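PDB 3UMA: hypothetical peroxiredoxin protein from Sinorhizobium meliloti, which probably reduces hydrogen peroxide and organic hydroperoxides to water and alcohols with glutathione as reductant, as a thiol-specific peroxidase of the Prx5 group of peroxiredoxins. Local coordinates for residues E82-I87 with D93-V98; A162-E167 with A178-L183. All blocks are in the same frame, centred on the assembly; numbering follows the deposited sequence.

In the fold
Following the chain from the N terminus, contact 1 comes first: after the short helix 84-88 the chain turns back, and residues 82-87 meet 93-98, five residues on, in the strand entering the central mixed sheet. Contact 2 opens only after contact 1 has closed: residues 162-167, on the edge strand 159-165, meet 178-183, ten residues on, in the C-terminal helix 177-183. The two are therefore in series, neither nested nor crossed. Their centres lie about 13 Å apart, and L181 ties them together, its side chain packing against N83, A86 and I87 of contact 1. Helix 177-183 thus sits beside helix 84-88, and both lie against the same sheet of this thioredoxin-like fold.

Contact 1. Residues E82-I87 with D93-V98; sequences ENRDAI and DDIAVV
I95 reaches from its strand to the helix with a single methyl, CD1, which meets two side chains one helical turn apart. Its CD1 lies 3.8 Å from CG2 of I87, the two isoleucines crossing at about a right angle, and equally 3.8 Å from CG of R84. This is the tightly packed part: I87 and I95 are buried, and branched, wholly apolar side chains suit a place between helix and sheet. In I87, chi1 of -73° sets CG2 anti to the backbone N, and this is the branch that meets I95. The arrangement belongs to the thioredoxin-like fold of peroxiredoxins, in which helices pack on a central sheet; here helix 84-88 leads through a short connection into strand 94-99, which pairs with 58-64 and 120-123.

Toward solvent the contact thins out. R84 serves both sides, lending its aliphatic CG to I95 while its chain bends at chi3 (91°) and carries the guanidinium group outward. There R84 NH2 forms a salt bridge with D85 OD1 at 3.5 Å. Its NH1 is hydrogen-bonded to the carbonyl oxygen of K118.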
# COMPACT_ATOMS: atom_id res chain seq x y z
N GLU A 82 -4.39 -13.97 -0.41
CA GLU A 82 -4.30 -15.34 -0.91
C GLU A 82 -2.83 -15.77 -1.08
O GLU A 82 -2.51 -16.93 -0.85
CB GLU A 82 -5.13 -15.54 -2.19
CG GLU A 82 -6.33 -14.54 -2.29
CD GLU A 82 -7.69 -15.10 -2.75
OE1 GLU A 82 -7.86 -15.41 -3.96
OE2 GLU A 82 -8.63 -15.16 -1.91
N ASN A 83 -1.95 -14.84 -1.44
CA ASN A 83 -0.52 -15.14 -1.65
C ASN A 83 0.43 -14.79 -0.46
O ASN A 83 1.65 -14.85 -0.61
CB ASN A 83 -0.03 -14.49 -2.96
CG ASN A 83 -0.60 -15.17 -4.22
OD1 ASN A 83 -0.21 -16.29 -4.56
ND2 ASN A 83 -1.52 -14.49 -4.91
N ARG A 84 -0.13 -14.42 0.69
CA ARG A 84 0.66 -13.95 1.85
C ARG A 84 1.79 -14.89 2.29
O ARG A 84 2.95 -14.47 2.39
CB ARG A 84 -0.24 -13.65 3.06
CG ARG A 84 0.55 -13.10 4.26
CD ARG A 84 -0.29 -12.99 5.52
NE ARG A 84 -0.22 -14.20 6.32
CZ ARG A 84 0.25 -14.25 7.56
NH1 ARG A 84 0.69 -13.15 8.18
NH2 ARG A 84 0.27 -15.41 8.20
N ASP A 85 1.44 -16.15 2.58
CA ASP A 85 2.40 -17.15 3.04
C ASP A 85 3.52 -17.38 2.03
O ASP A 85 4.70 -17.36 2.38
CB ASP A 85 1.69 -18.46 3.41
CG ASP A 85 0.77 -18.30 4.62
OD1 ASP A 85 1.06 -17.44 5.48
OD2 ASP A 85 -0.26 -19.02 4.71
N ALA A 86 3.15 -17.54 0.76
CA ALA A 86 4.13 -17.71 -0.31
C ALA A 86 5.05 -16.50 -0.43
O ALA A 86 6.23 -16.66 -0.74
CB ALA A 86 3.45 -17.98 -1.66
N ILE A 87 4.52 -15.31 -0.18
CA ILE A 87 5.33 -14.09 -0.22
C ILE A 87 6.30 -14.04 0.95
O ILE A 87 7.49 -13.84 0.76
CB ILE A 87 4.47 -12.78 -0.31
CG1 ILE A 87 3.84 -12.63 -1.71
CG2 ILE A 87 5.32 -11.55 0.02
CD1 ILE A 87 2.72 -11.56 -1.81
N ASP A 93 9.80 -9.83 5.16
CA ASP A 93 9.45 -9.78 6.57
C ASP A 93 8.01 -9.35 6.83
O ASP A 93 7.39 -9.83 7.79
CB ASP A 93 10.40 -8.84 7.32
CG ASP A 93 11.85 -9.24 7.13
OD1 ASP A 93 12.16 -10.41 7.42
OD2 ASP A 93 12.65 -8.40 6.69
N ASP A 94 7.49 -8.43 6.00
CA ASP A 94 6.17 -7.84 6.26
C ASP A 94 5.42 -7.46 4.98
O ASP A 94 6.03 -7.20 3.94
CB ASP A 94 6.34 -6.58 7.12
CG ASP A 94 5.36 -6.53 8.29
OD1 ASP A 94 4.29 -7.21 8.24
OD2 ASP A 94 5.66 -5.79 9.26
N ILE A 95 4.09 -7.41 5.06
CA ILE A 95 3.28 -6.90 3.96
C ILE A 95 2.35 -5.81 4.49
O ILE A 95 1.73 -5.97 5.55
CB ILE A 95 2.47 -8.01 3.27
CG1 ILE A 95 3.37 -9.18 2.87
CG2 ILE A 95 1.71 -7.44 2.04
CD1 ILE A 95 2.60 -10.46 2.51
N ALA A 96 2.27 -4.71 3.74
CA ALA A 96 1.40 -3.59 4.08
C ALA A 96 0.61 -3.11 2.89
O ALA A 96 1.12 -3.07 1.78
CB ALA A 96 2.21 -2.44 4.63
N VAL A 97 -0.66 -2.76 3.13
CA VAL A 97 -1.45 -1.98 2.19
C VAL A 97 -1.64 -0.58 2.76
O VAL A 97 -1.83 -0.41 3.96
CB VAL A 97 -2.84 -2.66 1.89
CG1 VAL A 97 -3.68 -2.84 3.17
CG2 VAL A 97 -3.63 -1.90 0.79
N VAL A 98 -1.54 0.43 1.91
CA VAL A 98 -1.77 1.81 2.30
C VAL A 98 -2.88 2.39 1.43
O VAL A 98 -2.97 2.07 0.24
CB VAL A 98 -0.47 2.66 2.20
CG1 VAL A 98 0.08 2.70 0.81
CG2 VAL A 98 -0.69 4.12 2.73

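Contact 2. Residues A162-E167 with A178-L183; sequences ALNIEE and AAMLEL
L183 and N164 approach from opposite directions, the leucine from helix 177-183 and the asparagine from the strand. Apolar packing is slight: one pair, A162 and L183. A162 CB points to the helix and meets CD1 of L183 at 4.2 Å; a small alanine suits the place because the leucine methyl lies over it. With CG beside the backbone N (chi1 -71°) and the chain extended beyond it, L183 carries CD1 across to both A162 and N164.

Contacts between polar and apolar groups are closer. The amide oxygen OD1 of N164 lies 3.5 Å from CD1 of L183, and ND2 of N164 is 4.2 Å from it, so the leucine methyl abuts the end of the amide. OD1 of N164 also stands 4.0 Å from the terminal methyl CE of M180, a selenomethionine here, whose side chain crosses that of N164 obliquely. M180 leaves the helix alongside the strand, and the bends at chi2 (57°) and chi3 turn its CE toward the strand; a flexible, unbranched side chain suits this buried place, where it also touches S152 of the neighbouring strand.

Backbone bonds hold each element separately. A162 and N164 pair with L154 and S152 of strand 147-156, while L183 N is bonded to the carbonyl oxygen O of M180 at 2.7 Å.

The local axes of strand and helix run nearly antiparallel, at 157°, about 10.6 Å apart. The antiparallel strands 147-156 and 159-165, followed by helix 177-183 packing back on the sheet, form the C-terminal beta-beta-alpha motif of the thioredoxin fold, which peroxiredoxins share.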
# COMPACT_ATOMS: atom_id res chain seq x y z
N ALA A 162 11.90 -2.55 -6.24
CA ALA A 162 11.01 -2.85 -7.36
C ALA A 162 9.76 -2.00 -7.20
O ALA A 162 9.28 -1.80 -6.08
CB ALA A 162 10.65 -4.32 -7.39
N LEU A 163 9.25 -1.49 -8.31
CA LEU A 163 8.15 -0.55 -8.30
C LEU A 163 7.26 -0.83 -9.52
O LEU A 163 7.73 -0.83 -10.65
CB LEU A 163 8.69 0.89 -8.33
CG LEU A 163 7.69 2.04 -8.48
CD1 LEU A 163 6.70 2.10 -7.31
CD2 LEU A 163 8.43 3.37 -8.64
N ASN A 164 5.98 -1.08 -9.26
CA ASN A 164 5.01 -1.38 -10.30
C ASN A 164 3.83 -0.44 -10.16
O ASN A 164 3.01 -0.64 -9.28
CB ASN A 164 4.54 -2.83 -10.16
CG ASN A 164 5.70 -3.82 -10.06
OD1 ASN A 164 5.83 -4.57 -9.09
ND2 ASN A 164 6.55 -3.82 -11.06
N ILE A 165 3.77 0.58 -11.01
CA ILE A 165 2.72 1.61 -10.97
C ILE A 165 1.70 1.36 -12.07
O ILE A 165 2.07 1.25 -13.23
CB ILE A 165 3.31 3.02 -11.18
CG1 ILE A 165 4.46 3.30 -10.18
CG2 ILE A 165 2.21 4.09 -11.12
CD1 ILE A 165 5.28 4.57 -10.50
N GLU A 166 0.42 1.30 -11.71
CA GLU A 166 -0.66 1.13 -12.70
C GLU A 166 -0.98 2.44 -13.40
O GLU A 166 -1.22 3.47 -12.76
CB GLU A 166 -1.94 0.61 -12.04
CG GLU A 166 -1.80 -0.71 -11.28
CD GLU A 166 -1.61 -1.93 -12.19
OE1 GLU A 166 -1.64 -1.77 -13.43
OE2 GLU A 166 -1.45 -3.04 -11.65
N GLU A 167 -1.02 2.40 -14.73
CA GLU A 167 -1.48 3.55 -15.51
C GLU A 167 -2.97 3.80 -15.31
O GLU A 167 -3.46 4.92 -15.45
CB GLU A 167 -1.18 3.34 -17.00
CG GLU A 167 -0.13 4.31 -17.56
CD GLU A 167 -0.75 5.39 -18.46
OE1 GLU A 167 -1.05 5.07 -19.64
OE2 GLU A 167 -0.94 6.55 -17.99
N ALA A 178 0.41 -11.84 -7.57
CA ALA A 178 1.00 -12.84 -8.46
C ALA A 178 2.24 -12.29 -9.14
O ALA A 178 3.28 -12.93 -9.13
CB ALA A 178 -0.04 -13.34 -9.46
N ALA A 179 2.15 -11.07 -9.68
CA ALA A 179 3.33 -10.41 -10.27
C ALA A 179 4.47 -10.15 -9.27
O ALA A 179 5.66 -10.30 -9.60
CB ALA A 179 2.93 -9.11 -10.98
N MSE A 180 4.11 -9.78 -8.04
CA MSE A 180 5.13 -9.57 -7.00
C MSE A 180 5.91 -10.87 -6.73
O MSE A 180 7.14 -10.85 -6.71
CB MSE A 180 4.50 -9.02 -5.71
CG MSE A 180 5.51 -8.77 -4.58
SE MSE A 180 6.95 -7.55 -5.11
CE MSE A 180 5.95 -5.86 -5.27
N LEU A 181 5.19 -11.97 -6.53
CA LEU A 181 5.82 -13.29 -6.33
C LEU A 181 6.87 -13.64 -7.38
O LEU A 181 7.90 -14.22 -7.06
CB LEU A 181 4.79 -14.41 -6.27
CG LEU A 181 4.23 -14.84 -4.92
CD1 LEU A 181 3.03 -15.76 -5.15
CD2 LEU A 181 5.29 -15.52 -4.05
N GLU A 182 6.60 -13.28 -8.64
CA GLU A 182 7.56 -13.46 -9.73
C GLU A 182 8.82 -12.62 -9.58
O GLU A 182 9.86 -12.95 -10.15
CB GLU A 182 6.90 -13.17 -11.08
CG GLU A 182 6.00 -14.29 -11.60
CD GLU A 182 5.53 -14.06 -13.03
OE1 GLU A 182 5.86 -13.00 -13.63
OE2 GLU A 182 4.82 -14.94 -13.56
N LEU A 183 8.73 -11.52 -8.83
CA LEU A 183 9.86 -10.62 -8.66
C LEU A 183 10.77 -11.04 -7.54
O LEU A 183 11.93 -10.65 -7.50
CB LEU A 183 9.39 -9.18 -8.40
CG LEU A 183 8.77 -8.46 -9.59
CD1 LEU A 183 8.15 -7.15 -9.12
CD2 LEU A 183 9.82 -8.23 -10.67